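Local structure of putative uncharacterized protein (Bacteroides eggerthii DSM 20697, 5BYP) at residues D61-I66 / E100-V105; W12-Y17 / D28-G33; D7-W12 / G33-S38. The protein is of unknown function but carries a lipocalin-like domain, a curled antiparallel beta-sheet consistent with a small barrel of the calycin type. All blocks are in the same frame, centred on the assembly; numbering follows the deposited sequence.

Contact 1. Residues D61-I66 / E100-V105; sequences DDEISI and ERTFKV
Ile64 and Phe103 exchange two backbone hydrogen bonds: Ile64 N reaches Phe103 O at 3.0 Å, and Phe103 N reaches Ile64 O at 2.9 Å. Ile66 and Arg101 form the next such pair, and Val105 N donates to Asp62 O where the chain has not yet settled into its strand. Between the two pairs, Ser65 and Thr102 stand opposite each other and join through their hydroxyls, Ser65 OG to Thr102 OG1 at 2.9 Å; either may be the donor. Both oxygens sit beside their own backbone N (chi1 -77° and -54°), and residues this short let the hydroxyls meet directly. Glu100 bends at chi2 to bring its carboxylate near this hydroxyl pair, where Thr102 OG1 may make a weak bond to it. On the same face the methylenes of Lys104 slide past Glu63, CD to OE2 3.4 Å, while Lys104 NZ stays 4.0 Å from Asp62 OD2, an attraction too long for a salt bridge.

The other face is largely apolar. Ile66 CD1 approaches Phe103 CE1 obliquely at 3.7 Å, and Ile64 CG2 meets Val105 CG2 at 3.8 Å. Arg101 is the exception: its CG lies over the rim of one face of the Phe103 ring, but its guanidinium leads away, NH1 hydrogen-bonding Tyr122 OH and the group making a cation-pi contact with Tyr117. Ile64 and Val105 each touch both Trp8 and Leu115. Such a two-faced pair of antiparallel strands, polar on one side and branched or aromatic on the other, is characteristic of a lipocalin-like barrel wall.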
loop_
_atom_site.group_PDB
_atom_site.type_symbol
_atom_site.label_atom_id
_atom_site.label_comp_id
_atom_site.label_asym_id
_atom_site.label_seq_id
_atom_site.Cartn_x
_atom_site.Cartn_y
_atom_site.Cartn_z
ATOM N N ASP A 61 11.004 -2.017 -14.361
ATOM C CA ASP A 61 10.835 -0.909 -15.306
ATOM C C ASP A 61 10.328 0.360 -14.576
ATOM O O ASP A 61 11.107 0.995 -13.867
ATOM C CB ASP A 61 9.897 -1.308 -16.464
ATOM N N ASP A 62 9.033 0.704 -14.730
ATOM C CA ASP A 62 8.426 1.865 -14.067
ATOM C C ASP A 62 7.259 1.398 -13.192
ATOM O O ASP A 62 6.240 2.085 -13.056
ATOM C CB ASP A 62 7.962 2.904 -15.115
ATOM C CG ASP A 62 7.545 4.246 -14.531
ATOM O OD1 ASP A 62 8.398 4.906 -13.888
ATOM O OD2 ASP A 62 6.374 4.649 -14.741
ATOM N N GLU A 63 7.413 0.210 -12.599
ATOM C CA GLU A 63 6.370 -0.410 -11.803
ATOM C C GLU A 63 6.893 -0.927 -10.465
ATOM O O GLU A 63 8.065 -1.284 -10.345
ATOM C CB GLU A 63 5.727 -1.574 -12.591
ATOM C CG GLU A 63 5.031 -1.152 -13.878
ATOM C CD GLU A 63 4.109 -2.184 -14.500
ATOM O OE1 GLU A 63 4.477 -3.382 -14.529
ATOM O OE2 GLU A 63 3.028 -1.783 -14.990
ATOM N N ILE A 64 6.005 -0.987 -9.469
ATOM C CA ILE A 64 6.291 -1.553 -8.159
ATOM C C ILE A 64 5.182 -2.561 -7.862
ATOM O O ILE A 64 3.987 -2.237 -7.986
ATOM C CB ILE A 64 6.473 -0.481 -7.033
ATOM C CG1 ILE A 64 6.783 -1.148 -5.692
ATOM C CG2 ILE A 64 5.257 0.474 -6.924
ATOM C CD1 ILE A 64 7.502 -0.291 -4.729
ATOM N N SER A 65 5.574 -3.804 -7.566
ATOM C CA SER A 65 4.612 -4.856 -7.281
ATOM C C SER A 65 4.606 -5.153 -5.817
ATOM O O SER A 65 5.535 -5.790 -5.308
ATOM C CB SER A 65 4.926 -6.109 -8.084
ATOM O OG SER A 65 4.516 -5.959 -9.432
ATOM N N ILE A 66 3.575 -4.671 -5.112
ATOM C CA ILE A 66 3.479 -4.900 -3.678
ATOM C C ILE A 66 2.647 -6.160 -3.408
ATOM O O ILE A 66 1.494 -6.265 -3.848
ATOM C CB ILE A 66 2.929 -3.681 -2.905
ATOM C CG1 ILE A 66 3.584 -2.333 -3.374
ATOM C CG2 ILE A 66 3.109 -3.917 -1.409
ATOM C CD1 ILE A 66 3.048 -1.076 -2.692
ATOM N N GLU A 100 -2.191 -8.584 -3.599
ATOM C CA GLU A 100 -1.132 -8.047 -4.439
ATOM C C GLU A 100 -1.697 -6.969 -5.337
ATOM O O GLU A 100 -2.781 -7.151 -5.878
ATOM C CB GLU A 100 -0.513 -9.182 -5.294
ATOM C CG GLU A 100 0.806 -8.815 -6.002
ATOM C CD GLU A 100 0.828 -7.962 -7.278
ATOM O OE1 GLU A 100 -0.243 -7.723 -7.887
ATOM O OE2 GLU A 100 1.944 -7.574 -7.695
ATOM N N ARG A 101 -0.945 -5.868 -5.538
ATOM C CA ARG A 101 -1.269 -4.770 -6.470
ATOM C C ARG A 101 0.031 -4.187 -7.082
ATOM O O ARG A 101 0.989 -3.890 -6.360
ATOM C CB ARG A 101 -2.115 -3.649 -5.815
ATOM C CG ARG A 101 -2.390 -2.420 -6.770
ATOM C CD ARG A 101 -3.629 -1.608 -6.402
ATOM N NE ARG A 101 -4.823 -2.456 -6.481
ATOM C CZ ARG A 101 -6.027 -2.123 -6.038
ATOM N NH1 ARG A 101 -6.232 -0.937 -5.479
ATOM N NH2 ARG A 101 -7.034 -2.978 -6.137
ATOM N N THR A 102 0.036 -4.043 -8.423
ATOM C CA THR A 102 1.128 -3.491 -9.227
ATOM C C THR A 102 0.752 -2.065 -9.642
ATOM O O THR A 102 -0.320 -1.843 -10.224
ATOM C CB THR A 102 1.429 -4.402 -10.431
ATOM O OG1 THR A 102 1.657 -5.724 -9.949
ATOM C CG2 THR A 102 2.646 -3.941 -11.224
ATOM N N PHE A 103 1.603 -1.101 -9.267
ATOM C CA PHE A 103 1.399 0.329 -9.536
ATOM C C PHE A 103 2.377 0.854 -10.527
ATOM O O PHE A 103 3.537 0.442 -10.517
ATOM C CB PHE A 103 1.572 1.158 -8.253
ATOM C CG PHE A 103 0.683 0.806 -7.099
ATOM C CD1 PHE A 103 1.060 -0.173 -6.179
ATOM C CD2 PHE A 103 -0.480 1.529 -6.857
ATOM C CE1 PHE A 103 0.257 -0.463 -5.077
ATOM C CE2 PHE A 103 -1.273 1.251 -5.744
ATOM C CZ PHE A 103 -0.906 0.257 -4.866
ATOM N N LYS A 104 1.958 1.859 -11.297
ATOM C CA LYS A 104 2.853 2.620 -12.154
ATOM C C LYS A 104 3.442 3.735 -11.311
ATOM O O LYS A 104 2.698 4.437 -10.620
ATOM C CB LYS A 104 2.124 3.166 -13.402
ATOM C CG LYS A 104 1.753 2.104 -14.459
ATOM C CD LYS A 104 2.950 1.590 -15.288
ATOM C CE LYS A 104 3.432 2.538 -16.365
ATOM N NZ LYS A 104 4.582 1.965 -17.120
ATOM N N VAL A 105 4.775 3.832 -11.268
ATOM C CA VAL A 105 5.436 4.885 -10.495
ATOM C C VAL A 105 5.479 6.154 -11.342
ATOM O O VAL A 105 6.293 6.252 -12.264
ATOM C CB VAL A 105 6.838 4.470 -10.000
ATOM C CG1 VAL A 105 7.464 5.580 -9.140
ATOM C CG2 VAL A 105 6.771 3.143 -9.233
#

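Contact 2. Residues W12-Y17 / D28-G33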
loop_
_atom_site.group_PDB
_atom_site.type_symbol
_atom_site.label_atom_id
_atom_site.label_comp_id
_atom_site.label_asym_id
_atom_site.label_seq_id
_atom_site.Cartn_x
_atom_site.Cartn_y
_atom_site.Cartn_z
ATOM N N TRP A 12 6.075 6.695 4.292
ATOM C CA TRP A 12 5.442 7.579 3.324
ATOM C C TRP A 12 3.973 7.767 3.662
ATOM O O TRP A 12 3.207 6.804 3.639
ATOM C CB TRP A 12 5.604 7.009 1.915
ATOM C CG TRP A 12 7.029 6.966 1.452
ATOM C CD1 TRP A 12 7.960 6.014 1.746
ATOM C CD2 TRP A 12 7.686 7.927 0.615
ATOM N NE1 TRP A 12 9.160 6.326 1.153
ATOM C CE2 TRP A 12 9.019 7.488 0.441
ATOM C CE3 TRP A 12 7.267 9.099 -0.049
ATOM C CZ2 TRP A 12 9.938 8.181 -0.356
ATOM C CZ3 TRP A 12 8.185 9.796 -0.820
ATOM C CH2 TRP A 12 9.507 9.342 -0.961
ATOM N N GLN A 13 3.574 8.988 4.011
ATOM C CA GLN A 13 2.193 9.220 4.369
ATOM C C GLN A 13 1.347 9.390 3.140
ATOM O O GLN A 13 1.622 10.283 2.336
ATOM C CB GLN A 13 2.038 10.439 5.284
ATOM C CG GLN A 13 0.607 10.560 5.845
ATOM C CD GLN A 13 0.356 11.799 6.662
ATOM O OE1 GLN A 13 1.213 12.678 6.802
ATOM N NE2 GLN A 13 -0.842 11.894 7.217
ATOM N N LEU A 14 0.270 8.576 3.010
ATOM C CA LEU A 14 -0.666 8.762 1.912
ATOM C C LEU A 14 -1.500 10.011 2.200
ATOM O O LEU A 14 -2.294 10.038 3.155
ATOM C CB LEU A 14 -1.551 7.527 1.677
ATOM C CG LEU A 14 -2.648 7.678 0.591
ATOM C CD1 LEU A 14 -2.064 7.536 -0.799
ATOM C CD2 LEU A 14 -3.718 6.656 0.767
ATOM N N ARG A 15 -1.228 11.076 1.437
ATOM C CA ARG A 15 -1.912 12.350 1.580
ATOM C C ARG A 15 -3.312 12.261 0.976
ATOM O O ARG A 15 -4.261 12.689 1.626
ATOM C CB ARG A 15 -1.101 13.489 0.941
ATOM N N GLU A 16 -3.461 11.684 -0.245
ATOM C CA GLU A 16 -4.782 11.608 -0.856
ATOM C C GLU A 16 -4.906 10.566 -1.976
ATOM O O GLU A 16 -3.914 10.126 -2.558
ATOM C CB GLU A 16 -5.197 12.991 -1.425
ATOM C CG GLU A 16 -4.314 13.505 -2.553
ATOM C CD GLU A 16 -4.605 14.923 -2.997
ATOM O OE1 GLU A 16 -4.676 15.821 -2.127
ATOM O OE2 GLU A 16 -4.753 15.138 -4.223
ATOM N N TYR A 17 -6.176 10.216 -2.290
ATOM C CA TYR A 17 -6.578 9.426 -3.449
ATOM C C TYR A 17 -7.146 10.370 -4.501
ATOM O O TYR A 17 -7.895 11.288 -4.156
ATOM C CB TYR A 17 -7.635 8.364 -3.093
ATOM C CG TYR A 17 -7.186 7.254 -2.172
ATOM C CD1 TYR A 17 -6.376 6.220 -2.636
ATOM C CD2 TYR A 17 -7.707 7.140 -0.887
ATOM C CE1 TYR A 17 -6.014 5.151 -1.808
ATOM C CE2 TYR A 17 -7.343 6.086 -0.046
ATOM C CZ TYR A 17 -6.512 5.081 -0.517
ATOM O OH TYR A 17 -6.159 4.035 0.312
ATOM N N ASP A 28 -5.148 10.678 6.217
ATOM C CA ASP A 28 -4.184 11.119 7.242
ATOM C C ASP A 28 -3.649 9.948 8.048
ATOM O O ASP A 28 -2.512 9.983 8.526
ATOM C CB ASP A 28 -4.837 12.152 8.199
ATOM C CG ASP A 28 -6.016 11.635 9.043
ATOM O OD1 ASP A 28 -6.732 10.705 8.572
ATOM O OD2 ASP A 28 -6.251 12.194 10.150
ATOM N N SER A 29 -4.492 8.919 8.192
ATOM C CA SER A 29 -4.283 7.708 8.970
ATOM C C SER A 29 -3.343 6.677 8.283
ATOM O O SER A 29 -2.846 5.781 8.971
ATOM C CB SER A 29 -5.642 7.057 9.234
ATOM O OG SER A 29 -5.548 5.813 9.908
ATOM N N ILE A 30 -3.101 6.794 6.962
ATOM C CA ILE A 30 -2.383 5.760 6.204
ATOM C C ILE A 30 -0.897 6.113 5.923
ATOM O O ILE A 30 -0.571 7.227 5.499
ATOM C CB ILE A 30 -3.154 5.471 4.882
ATOM C CG1 ILE A 30 -4.560 4.868 5.196
ATOM C CG2 ILE A 30 -2.340 4.589 3.900
ATOM C CD1 ILE A 30 -5.441 4.459 3.990
ATOM N N PHE A 31 -0.010 5.108 6.138
ATOM C CA PHE A 31 1.432 5.187 5.889
ATOM C C PHE A 31 1.917 3.910 5.200
ATOM O O PHE A 31 1.433 2.819 5.517
ATOM C CB PHE A 31 2.200 5.400 7.204
ATOM C CG PHE A 31 1.861 6.672 7.941
ATOM C CD1 PHE A 31 0.752 6.737 8.780
ATOM C CD2 PHE A 31 2.683 7.791 7.846
ATOM C CE1 PHE A 31 0.440 7.914 9.461
ATOM C CE2 PHE A 31 2.394 8.949 8.566
ATOM C CZ PHE A 31 1.263 9.009 9.352
ATOM N N TYR A 32 2.863 4.047 4.243
ATOM C CA TYR A 32 3.542 2.929 3.554
ATOM C C TYR A 32 5.006 2.991 3.888
ATOM O O TYR A 32 5.566 4.073 3.913
ATOM C CB TYR A 32 3.343 2.997 2.023
ATOM C CG TYR A 32 2.035 2.443 1.473
ATOM C CD1 TYR A 32 0.852 2.531 2.206
ATOM C CD2 TYR A 32 1.948 1.985 0.156
ATOM C CE1 TYR A 32 -0.367 2.131 1.662
ATOM C CE2 TYR A 32 0.746 1.533 -0.376
ATOM C CZ TYR A 32 -0.413 1.633 0.369
ATOM O OH TYR A 32 -1.602 1.244 -0.190
ATOM N N GLY A 33 5.607 1.853 4.193
ATOM C CA GLY A 33 7.027 1.760 4.543
ATOM C C GLY A 33 7.775 0.847 3.600
ATOM O O GLY A 33 7.256 -0.199 3.209
#
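Gln13 meets Phe31 because its CG lies anti to the backbone N (chi1 -171°) and the chain beyond runs extended, while the Phe31 ring turns back beside its own N (chi1 -61°). Gln13 CG therefore stands over the ring face, 4.0 Å from the centroid of Phe31, a CH-pi contact, and the amide plane is nearly parallel to the ring. A glutamine serves well here: its methylenes cover the aromatic face, and its NE2 still reaches Asp28 O at 2.9 Å in a weak, bent bond (129°). Tyr127 meets the Phe31 ring edge-to-face from the end of the chain. Beneath these side chains the strands pair antiparallel with the strong twist of a curled, barrel-like sheet: Trp12 N donates to Tyr32 O at 2.7 Å and Tyr32 N to Trp12 O at 2.8 Å. Two residues on, Leu14 N hydrogen-bonds Ile30 O at 3.0 Å. Beyond it, Arg15 and Glu16 both face Val123 in a classic beta bulge. Leu14 and Ile30 lie side by side, CB to CG2 3.8 Å, and Leu14 CD2 also rests on a face of the Tyr17 ring, whose OH touches Ile30 CD1 at 3.8 Å.

Contact 3. Residues D7-W12 / G33-S38; sequences DWVGKW and GFQKGS
Gly10 and Phe34 form an antiparallel hydrogen-bonded pair, Gly10 N to Phe34 O and Phe34 N to Gly10 O both 3.2 Å, just before the second strand enters a type I' turn from Gln35 to Ser38. Gly10 has a positive phi (111°) at which a side chain would collide with the preceding carbonyl oxygen. The Phe34 ring meets two tryptophans, one over a face and one at its edge. Trp8 comes edge-on, its CE3 3.9 Å above the plane of Phe34 and over the ring centre, with the planes 57° apart. Phe34 in turn points its own edge at the five-membered ring of Trp12 in an offset edge-to-face pair, CD1 to Trp12 CD1 3.6 Å, the planes at 75°. Trp12 NE1 donates to Trp8 O at 2.9 Å, from above the carbonyl plane, which satisfies the buried indole N-H and ties the loop to the strand; Phe34 CB lies against the same oxygen at 3.4 Å. A flat ring suits the place of Phe34, since it can give its face to Trp8 and its edge to Trp12. With an alanine in place of Phe34, the Trp8 edge and the Trp12 face would probably both lose their aromatic partner, leaving a gap between the indoles. Gly10, Lys11 and Trp12 fit the Gly-x-Trp pattern of the first lipocalin strand, and Lys126, which touches Trp12 and whose NZ makes a weak hydrogen bond to Val9 O, probably plays the part of the basic residue usual beside that tryptophan.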
loop_
_atom_site.group_PDB
_atom_site.type_symbol
_atom_site.label_atom_id
_atom_site.label_comp_id
_atom_site.label_asym_id
_atom_site.label_seq_id
_atom_site.Cartn_x
_atom_site.Cartn_y
_atom_site.Cartn_z
ATOM N N ASP A 7 16.217 4.945 -2.874
ATOM C CA ASP A 7 15.377 6.136 -2.968
ATOM C C ASP A 7 13.902 5.829 -2.520
ATOM O O ASP A 7 13.034 6.722 -2.562
ATOM C CB ASP A 7 15.408 6.697 -4.398
ATOM N N TRP A 8 13.642 4.573 -2.064
ATOM C CA TRP A 8 12.307 4.180 -1.603
ATOM C C TRP A 8 12.207 4.129 -0.073
ATOM O O TRP A 8 11.116 4.304 0.469
ATOM C CB TRP A 8 11.887 2.814 -2.178
ATOM C CG TRP A 8 11.526 2.839 -3.636
ATOM C CD1 TRP A 8 12.377 2.698 -4.692
ATOM C CD2 TRP A 8 10.206 2.955 -4.191
ATOM N NE1 TRP A 8 11.673 2.740 -5.874
ATOM C CE2 TRP A 8 10.335 2.887 -5.594
ATOM C CE3 TRP A 8 8.926 3.127 -3.637
ATOM C CZ2 TRP A 8 9.237 3.010 -6.451
ATOM C CZ3 TRP A 8 7.843 3.255 -4.490
ATOM C CH2 TRP A 8 8.003 3.185 -5.877
ATOM N N VAL A 9 13.334 3.857 0.608
ATOM C CA VAL A 9 13.477 3.669 2.060
ATOM C C VAL A 9 12.736 4.756 2.887
ATOM O O VAL A 9 12.761 5.936 2.526
ATOM C CB VAL A 9 14.982 3.614 2.456
ATOM C CG1 VAL A 9 15.160 3.117 3.893
ATOM C CG2 VAL A 9 15.762 2.730 1.495
ATOM N N GLY A 10 12.092 4.320 3.976
ATOM C CA GLY A 10 11.386 5.188 4.911
ATOM C C GLY A 10 9.871 5.061 4.911
ATOM O O GLY A 10 9.306 4.247 4.171
ATOM N N LYS A 11 9.206 5.871 5.771
ATOM C CA LYS A 11 7.746 5.940 5.882
ATOM C C LYS A 11 7.208 6.991 4.925
ATOM O O LYS A 11 7.811 8.062 4.769
ATOM C CB LYS A 11 7.302 6.258 7.327
ATOM C CG LYS A 11 7.639 5.172 8.362
ATOM C CD LYS A 11 7.014 5.473 9.742
ATOM C CE LYS A 11 7.377 4.429 10.777
ATOM N NZ LYS A 11 6.625 4.621 12.044
ATOM N N TRP A 12 6.075 6.695 4.292
ATOM C CA TRP A 12 5.442 7.579 3.324
ATOM C C TRP A 12 3.973 7.767 3.662
ATOM O O TRP A 12 3.207 6.804 3.639
ATOM C CB TRP A 12 5.604 7.009 1.915
ATOM C CG TRP A 12 7.029 6.966 1.452
ATOM C CD1 TRP A 12 7.960 6.014 1.746
ATOM C CD2 TRP A 12 7.686 7.927 0.615
ATOM N NE1 TRP A 12 9.160 6.326 1.153
ATOM C CE2 TRP A 12 9.019 7.488 0.441
ATOM C CE3 TRP A 12 7.267 9.099 -0.049
ATOM C CZ2 TRP A 12 9.938 8.181 -0.356
ATOM C CZ3 TRP A 12 8.185 9.796 -0.820
ATOM C CH2 TRP A 12 9.507 9.342 -0.961
ATOM N N GLY A 33 5.607 1.853 4.193
ATOM C CA GLY A 33 7.027 1.760 4.543
ATOM C C GLY A 33 7.775 0.847 3.600
ATOM O O GLY A 33 7.256 -0.199 3.209
ATOM N N PHE A 34 8.977 1.253 3.199
ATOM C CA PHE A 34 9.785 0.491 2.256
ATOM C C PHE A 34 11.181 0.296 2.818
ATOM O O PHE A 34 11.779 1.256 3.280
ATOM C CB PHE A 34 9.839 1.219 0.899
ATOM C CG PHE A 34 8.490 1.495 0.269
ATOM C CD1 PHE A 34 7.803 2.672 0.544
ATOM C CD2 PHE A 34 7.919 0.591 -0.625
ATOM C CE1 PHE A 34 6.552 2.920 -0.031
ATOM C CE2 PHE A 34 6.678 0.855 -1.222
ATOM C CZ PHE A 34 6.007 2.019 -0.924
ATOM N N GLN A 35 11.672 -0.943 2.851
ATOM C CA GLN A 35 13.015 -1.241 3.372
ATOM C C GLN A 35 13.620 -2.438 2.676
ATOM O O GLN A 35 13.231 -3.563 2.984
ATOM C CB GLN A 35 13.007 -1.529 4.906
ATOM C CG GLN A 35 12.316 -0.511 5.830
ATOM C CD GLN A 35 13.121 0.749 6.052
ATOM O OE1 GLN A 35 14.360 0.729 6.207
ATOM N NE2 GLN A 35 12.415 1.873 6.148
ATOM N N LYS A 36 14.587 -2.208 1.769
ATOM C CA LYS A 36 15.391 -3.233 1.081
ATOM C C LYS A 36 14.577 -4.494 0.699
ATOM O O LYS A 36 14.926 -5.607 1.094
ATOM C CB LYS A 36 16.589 -3.625 1.969
ATOM C CG LYS A 36 17.539 -2.447 2.252
ATOM C CD LYS A 36 18.875 -2.873 2.851
ATOM C CE LYS A 36 19.737 -1.683 3.261
ATOM N NZ LYS A 36 20.242 -0.905 2.094
ATOM N N GLY A 37 13.500 -4.295 -0.054
ATOM C CA GLY A 37 12.627 -5.383 -0.495
ATOM C C GLY A 37 11.402 -5.641 0.373
ATOM O O GLY A 37 10.435 -6.244 -0.092
ATOM N N SER A 38 11.431 -5.197 1.640
ATOM C CA SER A 38 10.317 -5.401 2.566
ATOM C C SER A 38 9.357 -4.225 2.573
ATOM O O SER A 38 9.767 -3.058 2.483
ATOM C CB SER A 38 10.818 -5.647 3.979
ATOM O OG SER A 38 11.426 -6.925 4.052
#

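From the N terminus, the chain passes through 7-12 and 12-17, runs out through strand 24-26 and returns through 28-33 and 33-38. Contact 2 closes the inner, shorter loop and contact 3 the outer one; the two follow one another along the same pair of strands and share Trp12 and Gly33. Strands 38-43 and 51-60 then lead to contact 1, which comes wholly later in the chain and crosses neither; its loop carries the helices 77-84 and 87-92. In space the sheet curls back: Trp8 of contact 3 packs on Ile64 and Val105 of contact 1, and Tyr32 of contact 2 touches Ile66, bringing early and late strands together across the interior.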